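XAC2610 protein (Xanthomonas axonopodis pv. citri, PDB 4QTQ) binds calcium and probably serves as an immunity protein that inhibits a peptidoglycan hydrolase linked to the bacterium-killing type IV secretion system. Local coordinates at residues N179-T191 against K199-E211. Numbering follows the deposited sequence.
Sequences NEAVLIERLTEDT and KKIERLQDGEMKE
Arg-186 and Glu-202 form a hydrogen-bonded pair of an antiparallel beta hairpin, strands 181-190 and 198-205, in a six-stranded sheet. Both amides and carbonyls are satisfied: Arg-186 N donates to Glu-202 O and Glu-202 N to Arg-186 O, each 2.9 Å. In the next such pair Thr-188 N gives to Lys-200 O, and Lys-200 N to Thr-188 O at 2.7 Å. Leu-204 N reaches Ile-184 O from 49° out of the carbonyl plane, beside the classic bulge where Ile-184 and Glu-185 both face Thr-173.

On one face Arg-186, Lys-200 and Glu-202 are long enough to meet charges or water, while short, beta-branched Thr-188 suits a strand. Asp-172 takes Arg-186 NH1 in a salt bridge; one water accepts from Arg-186 NE and donates to Glu-202 OE2. Lys-200 NZ bonds weakly to Glu-202 OE1, which a second water joins to Arg-186 O and Thr-188 OG1. Met-209, on the next strand, bends CE to 4.0 Å from Leu-183 CD2.

On the other face branched, buried Ile-201 packs CG2 against apolar Leu-187 CD2 and over the Arg-203 guanidinium. Arg-203 offers two N-H groups on one edge, NE and NH2, each 3.4 Å from Glu-185 OE2 in a weakly bonded salt bridge.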
ATOM      1  N   ASN A 179       6.006 -12.570   6.842  1.00 64.07           N
ATOM      2  CA  ASN A 179       5.206 -12.383   5.631  1.00 62.90           C
ATOM      3  C   ASN A 179       3.693 -12.496   5.832  1.00 57.27           C
ATOM      4  O   ASN A 179       2.958 -12.614   4.860  1.00 53.52           O
ATOM      5  CB  ASN A 179       5.705 -13.301   4.487  1.00 67.63           C
ATOM      6  CG  ASN A 179       5.210 -14.750   4.593  1.00 72.12           C
ATOM      7  OD1 ASN A 179       4.092 -15.022   5.037  1.00 75.60           O
ATOM      8  ND2 ASN A 179       6.046 -15.687   4.154  1.00 77.59           N
ATOM      9  N   GLU A 180       3.232 -12.411   7.081  1.00 56.57           N
ATOM     10  CA  GLU A 180       1.833 -12.674   7.407  1.00 56.63           C
ATOM     11  C   GLU A 180       1.255 -11.594   8.334  1.00 52.21           C
ATOM     12  O   GLU A 180       1.673 -11.470   9.485  1.00 55.76           O
ATOM     13  CB  GLU A 180       1.729 -14.056   8.060  1.00 62.74           C
ATOM     14  CG  GLU A 180       0.319 -14.577   8.286  1.00 67.68           C
ATOM     15  CD  GLU A 180      -0.403 -14.912   6.998  1.00 71.53           C
ATOM     16  OE1 GLU A 180      -0.745 -13.979   6.231  1.00 75.69           O
ATOM     17  OE2 GLU A 180      -0.647 -16.112   6.767  1.00 76.93           O
ATOM     18  N   ALA A 181       0.284 -10.828   7.839  1.00 45.90           N
ATOM     19  CA  ALA A 181      -0.369  -9.792   8.641  1.00 42.49           C
ATOM     20  C   ALA A 181      -1.610 -10.362   9.303  1.00 41.59           C
ATOM     21  O   ALA A 181      -2.472 -10.891   8.608  1.00 40.41           O
ATOM     22  CB  ALA A 181      -0.753  -8.603   7.782  1.00 40.93           C
ATOM     23  N   VAL A 182      -1.695 -10.242  10.629  1.00 38.33           N
ATOM     24  CA  VAL A 182      -2.848 -10.732  11.395  1.00 40.15           C
ATOM     25  C   VAL A 182      -3.479  -9.613  12.219  1.00 37.72           C
ATOM     26  O   VAL A 182      -2.787  -8.922  12.965  1.00 36.65           O
ATOM     27  CB  VAL A 182      -2.450 -11.891  12.335  1.00 41.69           C
ATOM     28  CG1 VAL A 182      -3.557 -12.182  13.346  1.00 44.53           C
ATOM     29  CG2 VAL A 182      -2.129 -13.127  11.515  1.00 42.54           C
ATOM     30  N   LEU A 183      -4.796  -9.459  12.103  1.00 37.90           N
ATOM     31  CA  LEU A 183      -5.510  -8.445  12.869  1.00 36.11           C
ATOM     32  C   LEU A 183      -5.453  -8.791  14.347  1.00 37.86           C
ATOM     33  O   LEU A 183      -5.823  -9.900  14.737  1.00 39.07           O
ATOM     34  CB  LEU A 183      -6.972  -8.343  12.422  1.00 37.23           C
ATOM     35  CG  LEU A 183      -7.806  -7.250  13.125  1.00 37.55           C
ATOM     36  CD1 LEU A 183      -7.383  -5.876  12.634  1.00 35.41           C
ATOM     37  CD2 LEU A 183      -9.287  -7.467  12.886  1.00 41.02           C
ATOM     38  N   ILE A 184      -5.013  -7.840  15.167  1.00 39.53           N
ATOM     39  CA  ILE A 184      -4.954  -8.049  16.619  1.00 40.94           C
ATOM     40  C   ILE A 184      -5.864  -7.110  17.412  1.00 42.86           C
ATOM     41  O   ILE A 184      -6.075  -7.322  18.598  1.00 43.94           O
ATOM     42  CB  ILE A 184      -3.521  -7.924  17.167  1.00 42.25           C
ATOM     43  CG1 ILE A 184      -2.933  -6.537  16.879  1.00 42.95           C
ATOM     44  CG2 ILE A 184      -2.630  -9.022  16.593  1.00 41.99           C
ATOM     45  CD1 ILE A 184      -1.775  -6.202  17.791  1.00 45.15           C
ATOM     46  N   GLU A 185      -6.395  -6.079  16.764  1.00 43.87           N
ATOM     47  CA  GLU A 185      -7.219  -5.093  17.438  1.00 46.00           C
ATOM     48  C   GLU A 185      -8.054  -4.324  16.433  1.00 45.55           C
ATOM     49  O   GLU A 185      -7.542  -3.843  15.419  1.00 43.25           O
ATOM     50  CB  GLU A 185      -6.352  -4.108  18.222  1.00 48.83           C
ATOM     51  CG  GLU A 185      -7.150  -3.174  19.116  1.00 51.19           C
ATOM     52  CD  GLU A 185      -6.303  -2.056  19.667  1.00 54.78           C
ATOM     53  OE1 GLU A 185      -6.224  -1.000  19.015  1.00 57.78           O
ATOM     54  OE2 GLU A 185      -5.721  -2.235  20.751  1.00 59.36           O
ATOM     55  N   ARG A 186      -9.345  -4.219  16.728  1.00 46.35           N
ATOM     56  CA  ARG A 186     -10.252  -3.389  15.953  1.00 45.99           C
ATOM     57  C   ARG A 186     -11.007  -2.476  16.924  1.00 46.81           C
ATOM     58  O   ARG A 186     -11.720  -2.965  17.812  1.00 45.42           O
ATOM     59  CB  ARG A 186     -11.233  -4.249  15.153  1.00 48.32           C
ATOM     60  CG  ARG A 186     -12.155  -3.420  14.271  1.00 50.79           C
ATOM     61  CD  ARG A 186     -13.320  -4.181  13.673  1.00 55.40           C
ATOM     62  NE  ARG A 186     -12.959  -5.394  12.947  1.00 61.75           N
ATOM     63  CZ  ARG A 186     -12.384  -5.438  11.745  1.00 64.97           C
ATOM     64  NH1 ARG A 186     -12.029  -4.330  11.106  1.00 65.48           N
ATOM     65  NH2 ARG A 186     -12.131  -6.615  11.189  1.00 68.59           N
ATOM     66  N   LEU A 187     -10.827  -1.163  16.749  1.00 46.07           N
ATOM     67  CA  LEU A 187     -11.501  -0.147  17.547  1.00 48.87           C
ATOM     68  C   LEU A 187     -12.582   0.504  16.688  1.00 46.34           C
ATOM     69  O   LEU A 187     -12.269   1.121  15.679  1.00 44.02           O
ATOM     70  CB  LEU A 187     -10.521   0.943  18.020  1.00 51.87           C
ATOM     71  CG  LEU A 187      -9.271   0.572  18.823  1.00 55.34           C
ATOM     72  CD1 LEU A 187      -8.623   1.834  19.392  1.00 59.77           C
ATOM     73  CD2 LEU A 187      -9.573  -0.412  19.947  0.60 57.13           C
ATOM     74  N   THR A 188     -13.844   0.341  17.076  1.00 46.71           N
ATOM     75  CA  THR A 188     -14.962   0.938  16.347  1.00 48.44           C
ATOM     76  C   THR A 188     -15.539   2.088  17.172  1.00 50.46           C
ATOM     77  O   THR A 188     -15.963   1.887  18.315  1.00 52.34           O
ATOM     78  CB  THR A 188     -16.076  -0.090  16.060  1.00 49.61           C
ATOM     79  OG1 THR A 188     -15.536  -1.186  15.321  1.00 49.61           O
ATOM     80  CG2 THR A 188     -17.212   0.549  15.251  1.00 51.25           C
ATOM     81  N   GLU A 189     -15.531   3.285  16.601  1.00 50.82           N
ATOM     82  CA  GLU A 189     -16.111   4.455  17.258  1.00 53.00           C
ATOM     83  C   GLU A 189     -17.351   4.899  16.502  1.00 52.06           C
ATOM     84  O   GLU A 189     -17.297   5.084  15.292  1.00 48.32           O
ATOM     85  CB  GLU A 189     -15.111   5.598  17.303  1.00 55.99           C
ATOM     86  CG  GLU A 189     -13.818   5.256  18.023  1.00 61.57           C
ATOM     87  CD  GLU A 189     -13.050   6.494  18.441  1.00 67.56           C
ATOM     88  OE1 GLU A 189     -13.203   7.544  17.769  1.00 70.12           O
ATOM     89  OE2 GLU A 189     -12.300   6.418  19.442  1.00 74.08           O
ATOM     90  N   ASP A 190     -18.455   5.062  17.225  1.00 52.67           N
ATOM     91  CA  ASP A 190     -19.736   5.478  16.657  1.00 55.39           C
ATOM     92  C   ASP A 190     -20.151   6.809  17.305  1.00 57.06           C
ATOM     93  O   ASP A 190     -20.482   6.857  18.501  1.00 58.03           O
ATOM     94  CB  ASP A 190     -20.779   4.381  16.908  1.00 58.18           C
ATOM     95  CG  ASP A 190     -22.144   4.682  16.288  1.00 60.87           C
ATOM     96  OD1 ASP A 190     -22.473   5.860  16.010  1.00 58.21           O
ATOM     97  OD2 ASP A 190     -22.901   3.704  16.092  1.00 64.98           O
ATOM     98  N   THR A 191     -20.111   7.882  16.516  1.00 66.49           N
ATOM     99  CA  THR A 191     -20.458   9.233  16.974  1.00 69.64           C
ATOM    100  C   THR A 191     -21.740   9.755  16.304  1.00 74.76           C
ATOM    101  O   THR A 191     -21.910  10.969  16.121  1.00 78.79           O
ATOM    102  CB  THR A 191     -19.278  10.199  16.713  1.00 71.11           C
ATOM    103  OG1 THR A 191     -18.127   9.720  17.410  1.00 69.48           O
ATOM    104  CG2 THR A 191     -19.572  11.620  17.195  1.00 73.75           C
ATOM    105  N   LYS A 199     -17.961   3.275  21.790  1.00 61.76           N
ATOM    106  CA  LYS A 199     -16.669   2.742  21.408  1.00 62.07           C
ATOM    107  C   LYS A 199     -16.683   1.250  21.660  1.00 60.45           C
ATOM    108  O   LYS A 199     -17.066   0.804  22.737  1.00 62.00           O
ATOM    109  CB  LYS A 199     -15.556   3.415  22.211  1.00 65.79           C
ATOM    110  CG  LYS A 199     -14.172   2.825  21.990  1.00 69.16           C
ATOM    111  CD  LYS A 199     -13.123   3.647  22.719  1.00 74.95           C
ATOM    112  CE  LYS A 199     -11.798   2.916  22.835  1.00 78.32           C
ATOM    113  NZ  LYS A 199     -10.964   3.499  23.928  1.00 84.09           N
ATOM    114  N   LYS A 200     -16.278   0.483  20.657  1.00 56.93           N
ATOM    115  CA  LYS A 200     -16.220  -0.967  20.767  1.00 56.97           C
ATOM    116  C   LYS A 200     -14.791  -1.411  20.524  1.00 55.70           C
ATOM    117  O   LYS A 200     -14.166  -0.974  19.562  1.00 55.43           O
ATOM    118  CB  LYS A 200     -17.161  -1.604  19.752  1.00 58.59           C
ATOM    119  CG  LYS A 200     -17.271  -3.113  19.836  1.00 61.54           C
ATOM    120  CD  LYS A 200     -18.632  -3.573  19.337  1.00 65.88           C
ATOM    121  CE  LYS A 200     -18.588  -4.961  18.738  1.00 68.58           C
ATOM    122  NZ  LYS A 200     -18.105  -4.906  17.333  1.00 69.75           N
ATOM    123  N   ILE A 201     -14.277  -2.259  21.410  1.00 54.61           N
ATOM    124  CA  ILE A 201     -12.912  -2.753  21.314  1.00 54.14           C
ATOM    125  C   ILE A 201     -12.969  -4.256  21.109  1.00 51.85           C
ATOM    126  O   ILE A 201     -13.582  -4.963  21.904  1.00 51.63           O
ATOM    127  CB  ILE A 201     -12.108  -2.465  22.598  1.00 57.04           C
ATOM    128  CG1 ILE A 201     -12.136  -0.976  22.940  1.00 59.64           C
ATOM    129  CG2 ILE A 201     -10.667  -2.960  22.462  1.00 57.65           C
ATOM    130  CD1 ILE A 201     -11.762  -0.683  24.385  1.00 64.99           C
ATOM    131  N   GLU A 202     -12.350  -4.735  20.036  1.00 50.20           N
ATOM    132  CA  GLU A 202     -12.153  -6.163  19.836  1.00 50.07           C
ATOM    133  C   GLU A 202     -10.664  -6.448  19.744  1.00 50.10           C
ATOM    134  O   GLU A 202      -9.908  -5.657  19.183  1.00 50.15           O
ATOM    135  CB  GLU A 202     -12.841  -6.640  18.572  1.00 51.44           C
ATOM    136  CG  GLU A 202     -14.309  -6.283  18.477  1.00 53.07           C
ATOM    137  CD  GLU A 202     -14.835  -6.506  17.084  1.00 55.13           C
ATOM    138  OE1 GLU A 202     -15.165  -5.518  16.419  1.00 58.56           O
ATOM    139  OE2 GLU A 202     -14.881  -7.662  16.633  1.00 58.97           O
ATOM    140  N   ARG A 203     -10.252  -7.576  20.311  1.00 49.70           N
ATOM    141  CA  ARG A 203      -8.846  -7.980  20.343  1.00 49.75           C
ATOM    142  C   ARG A 203      -8.721  -9.455  20.059  1.00 48.25           C
ATOM    143  O   ARG A 203      -9.673 -10.215  20.269  1.00 46.99           O
ATOM    144  CB  ARG A 203      -8.230  -7.699  21.706  1.00 52.01           C
ATOM    145  CG  ARG A 203      -8.258  -6.240  22.070  1.00 55.29           C
ATOM    146  CD  ARG A 203      -7.153  -5.857  23.036  1.00 60.31           C
ATOM    147  NE  ARG A 203      -6.984  -4.399  23.018  1.00 63.25           N
ATOM    148  CZ  ARG A 203      -7.341  -3.564  23.990  1.00 67.40           C
ATOM    149  NH1 ARG A 203      -7.871  -4.009  25.127  1.00 71.39           N
ATOM    150  NH2 ARG A 203      -7.150  -2.257  23.831  1.00 70.01           N
ATOM    151  N   LEU A 204      -7.530  -9.852  19.607  1.00 46.93           N
ATOM    152  CA  LEU A 204      -7.257 -11.229  19.259  1.00 45.23           C
ATOM    153  C   LEU A 204      -6.953 -11.965  20.547  1.00 46.58           C
ATOM    154  O   LEU A 204      -5.994 -11.640  21.252  1.00 46.96           O
ATOM    155  CB  LEU A 204      -6.075 -11.324  18.288  1.00 45.61           C
ATOM    156  CG  LEU A 204      -5.604 -12.716  17.888  1.00 45.04           C
ATOM    157  CD1 LEU A 204      -6.635 -13.384  17.003  1.00 45.09           C
ATOM    158  CD2 LEU A 204      -4.243 -12.679  17.206  1.00 47.04           C
ATOM    159  N   GLN A 205      -7.763 -12.976  20.834  1.00 47.30           N
ATOM    160  CA  GLN A 205      -7.639 -13.740  22.063  1.00 50.30           C
ATOM    161  C   GLN A 205      -8.005 -15.184  21.762  1.00 51.03           C
ATOM    162  O   GLN A 205      -9.061 -15.448  21.188  1.00 50.00           O
ATOM    163  CB  GLN A 205      -8.581 -13.142  23.108  1.00 53.98           C
ATOM    164  CG  GLN A 205      -8.422 -13.701  24.506  1.00 58.89           C
ATOM    165  CD  GLN A 205      -9.496 -13.186  25.447  1.00 63.61           C
ATOM    166  OE1 GLN A 205      -9.988 -12.053  25.310  1.00 65.10           O
ATOM    167  NE2 GLN A 205      -9.866 -14.013  26.413  1.00 68.35           N
ATOM    168  N   ASP A 206      -7.113 -16.110  22.117  1.00 53.29           N
ATOM    169  CA  ASP A 206      -7.315 -17.532  21.854  1.00 55.46           C
ATOM    170  C   ASP A 206      -7.569 -17.796  20.372  1.00 54.84           C
ATOM    171  O   ASP A 206      -8.399 -18.638  20.016  1.00 56.81           O
ATOM    172  CB  ASP A 206      -8.475 -18.077  22.702  1.00 60.57           C
ATOM    173  CG  ASP A 206      -8.212 -17.948  24.190  0.70 64.76           C
ATOM    174  OD1 ASP A 206      -7.225 -18.538  24.658  1.00 67.94           O
ATOM    175  OD2 ASP A 206      -8.978 -17.256  24.893  1.00 70.43           O
ATOM    176  N   GLY A 207      -6.863 -17.055  19.517  1.00 51.85           N
ATOM    177  CA  GLY A 207      -6.958 -17.224  18.071  1.00 51.76           C
ATOM    178  C   GLY A 207      -8.174 -16.620  17.385  1.00 52.21           C
ATOM    179  O   GLY A 207      -8.342 -16.808  16.191  1.00 55.27           O
ATOM    180  N   GLU A 208      -9.022 -15.900  18.114  1.00 51.18           N
ATOM    181  CA  GLU A 208     -10.186 -15.237  17.507  1.00 51.49           C
ATOM    182  C   GLU A 208     -10.324 -13.815  17.999  1.00 49.28           C
ATOM    183  O   GLU A 208      -9.877 -13.483  19.102  1.00 47.76           O
ATOM    184  CB  GLU A 208     -11.471 -16.000  17.821  1.00 54.95           C
ATOM    185  CG  GLU A 208     -11.520 -17.395  17.226  1.00 57.88           C
ATOM    186  CD  GLU A 208     -12.881 -18.047  17.370  0.60 63.47           C
ATOM    187  OE1 GLU A 208     -13.805 -17.412  17.926  0.60 66.36           O
ATOM    188  OE2 GLU A 208     -13.024 -19.202  16.923  0.60 67.12           O
ATOM    189  N   MET A 209     -10.937 -12.969  17.184  1.00 49.36           N
ATOM    190  CA  MET A 209     -11.245 -11.611  17.618  1.00 50.51           C
ATOM    191  C   MET A 209     -12.407 -11.674  18.609  1.00 52.53           C
ATOM    192  O   MET A 209     -13.458 -12.230  18.288  1.00 56.00           O
ATOM    193  CB  MET A 209     -11.611 -10.723  16.419  1.00 50.62           C
ATOM    194  CG  MET A 209     -10.477 -10.547  15.415  1.00 50.45           C
ATOM    195  SD  MET A 209      -8.983  -9.831  16.136  1.00 48.38           S
ATOM    196  CE  MET A 209      -9.610  -8.266  16.741  1.00 47.25           C
ATOM    197  N   LYS A 210     -12.199 -11.143  19.812  1.00 52.17           N
ATOM    198  CA  LYS A 210     -13.226 -11.125  20.861  1.00 55.90           C
ATOM    199  C   LYS A 210     -13.474  -9.689  21.280  1.00 54.27           C
ATOM    200  O   LYS A 210     -12.526  -8.929  21.443  1.00 51.93           O
ATOM    201  CB  LYS A 210     -12.780 -11.896  22.114  1.00 58.60           C
ATOM    202  CG  LYS A 210     -12.160 -13.272  21.885  1.00 62.05           C
ATOM    203  CD  LYS A 210     -13.176 -14.334  21.482  1.00 65.56           C
ATOM    204  CE  LYS A 210     -12.530 -15.714  21.462  1.00 66.20           C
ATOM    205  NZ  LYS A 210     -12.190 -16.235  22.819  1.00 69.00           N
ATOM    206  N   GLU A 211     -14.737  -9.324  21.492  1.00 55.54           N
ATOM    207  CA  GLU A 211     -15.041  -8.054  22.124  1.00 55.97           C
ATOM    208  C   GLU A 211     -14.575  -8.067  23.579  1.00 58.15           C
ATOM    209  O   GLU A 211     -14.716  -9.066  24.269  1.00 61.69           O
ATOM    210  CB  GLU A 211     -16.533  -7.753  22.039  1.00 59.64           C
ATOM    211  CG  GLU A 211     -16.910  -6.396  22.611  1.00 59.82           C
ATOM    212  CD  GLU A 211     -18.339  -6.002  22.303  1.00 62.91           C
ATOM    213  OE1 GLU A 211     -18.810  -5.015  22.903  1.00 63.54           O
ATOM    214  OE2 GLU A 211     -18.985  -6.675  21.467  1.00 64.91           O
TER
HETATM  215  O   HOH W   1     -14.686  -3.062  17.282  1.00 40.29           O
HETATM  216  O   HOH W   2     -13.711  -8.213  13.744  1.00 51.92           O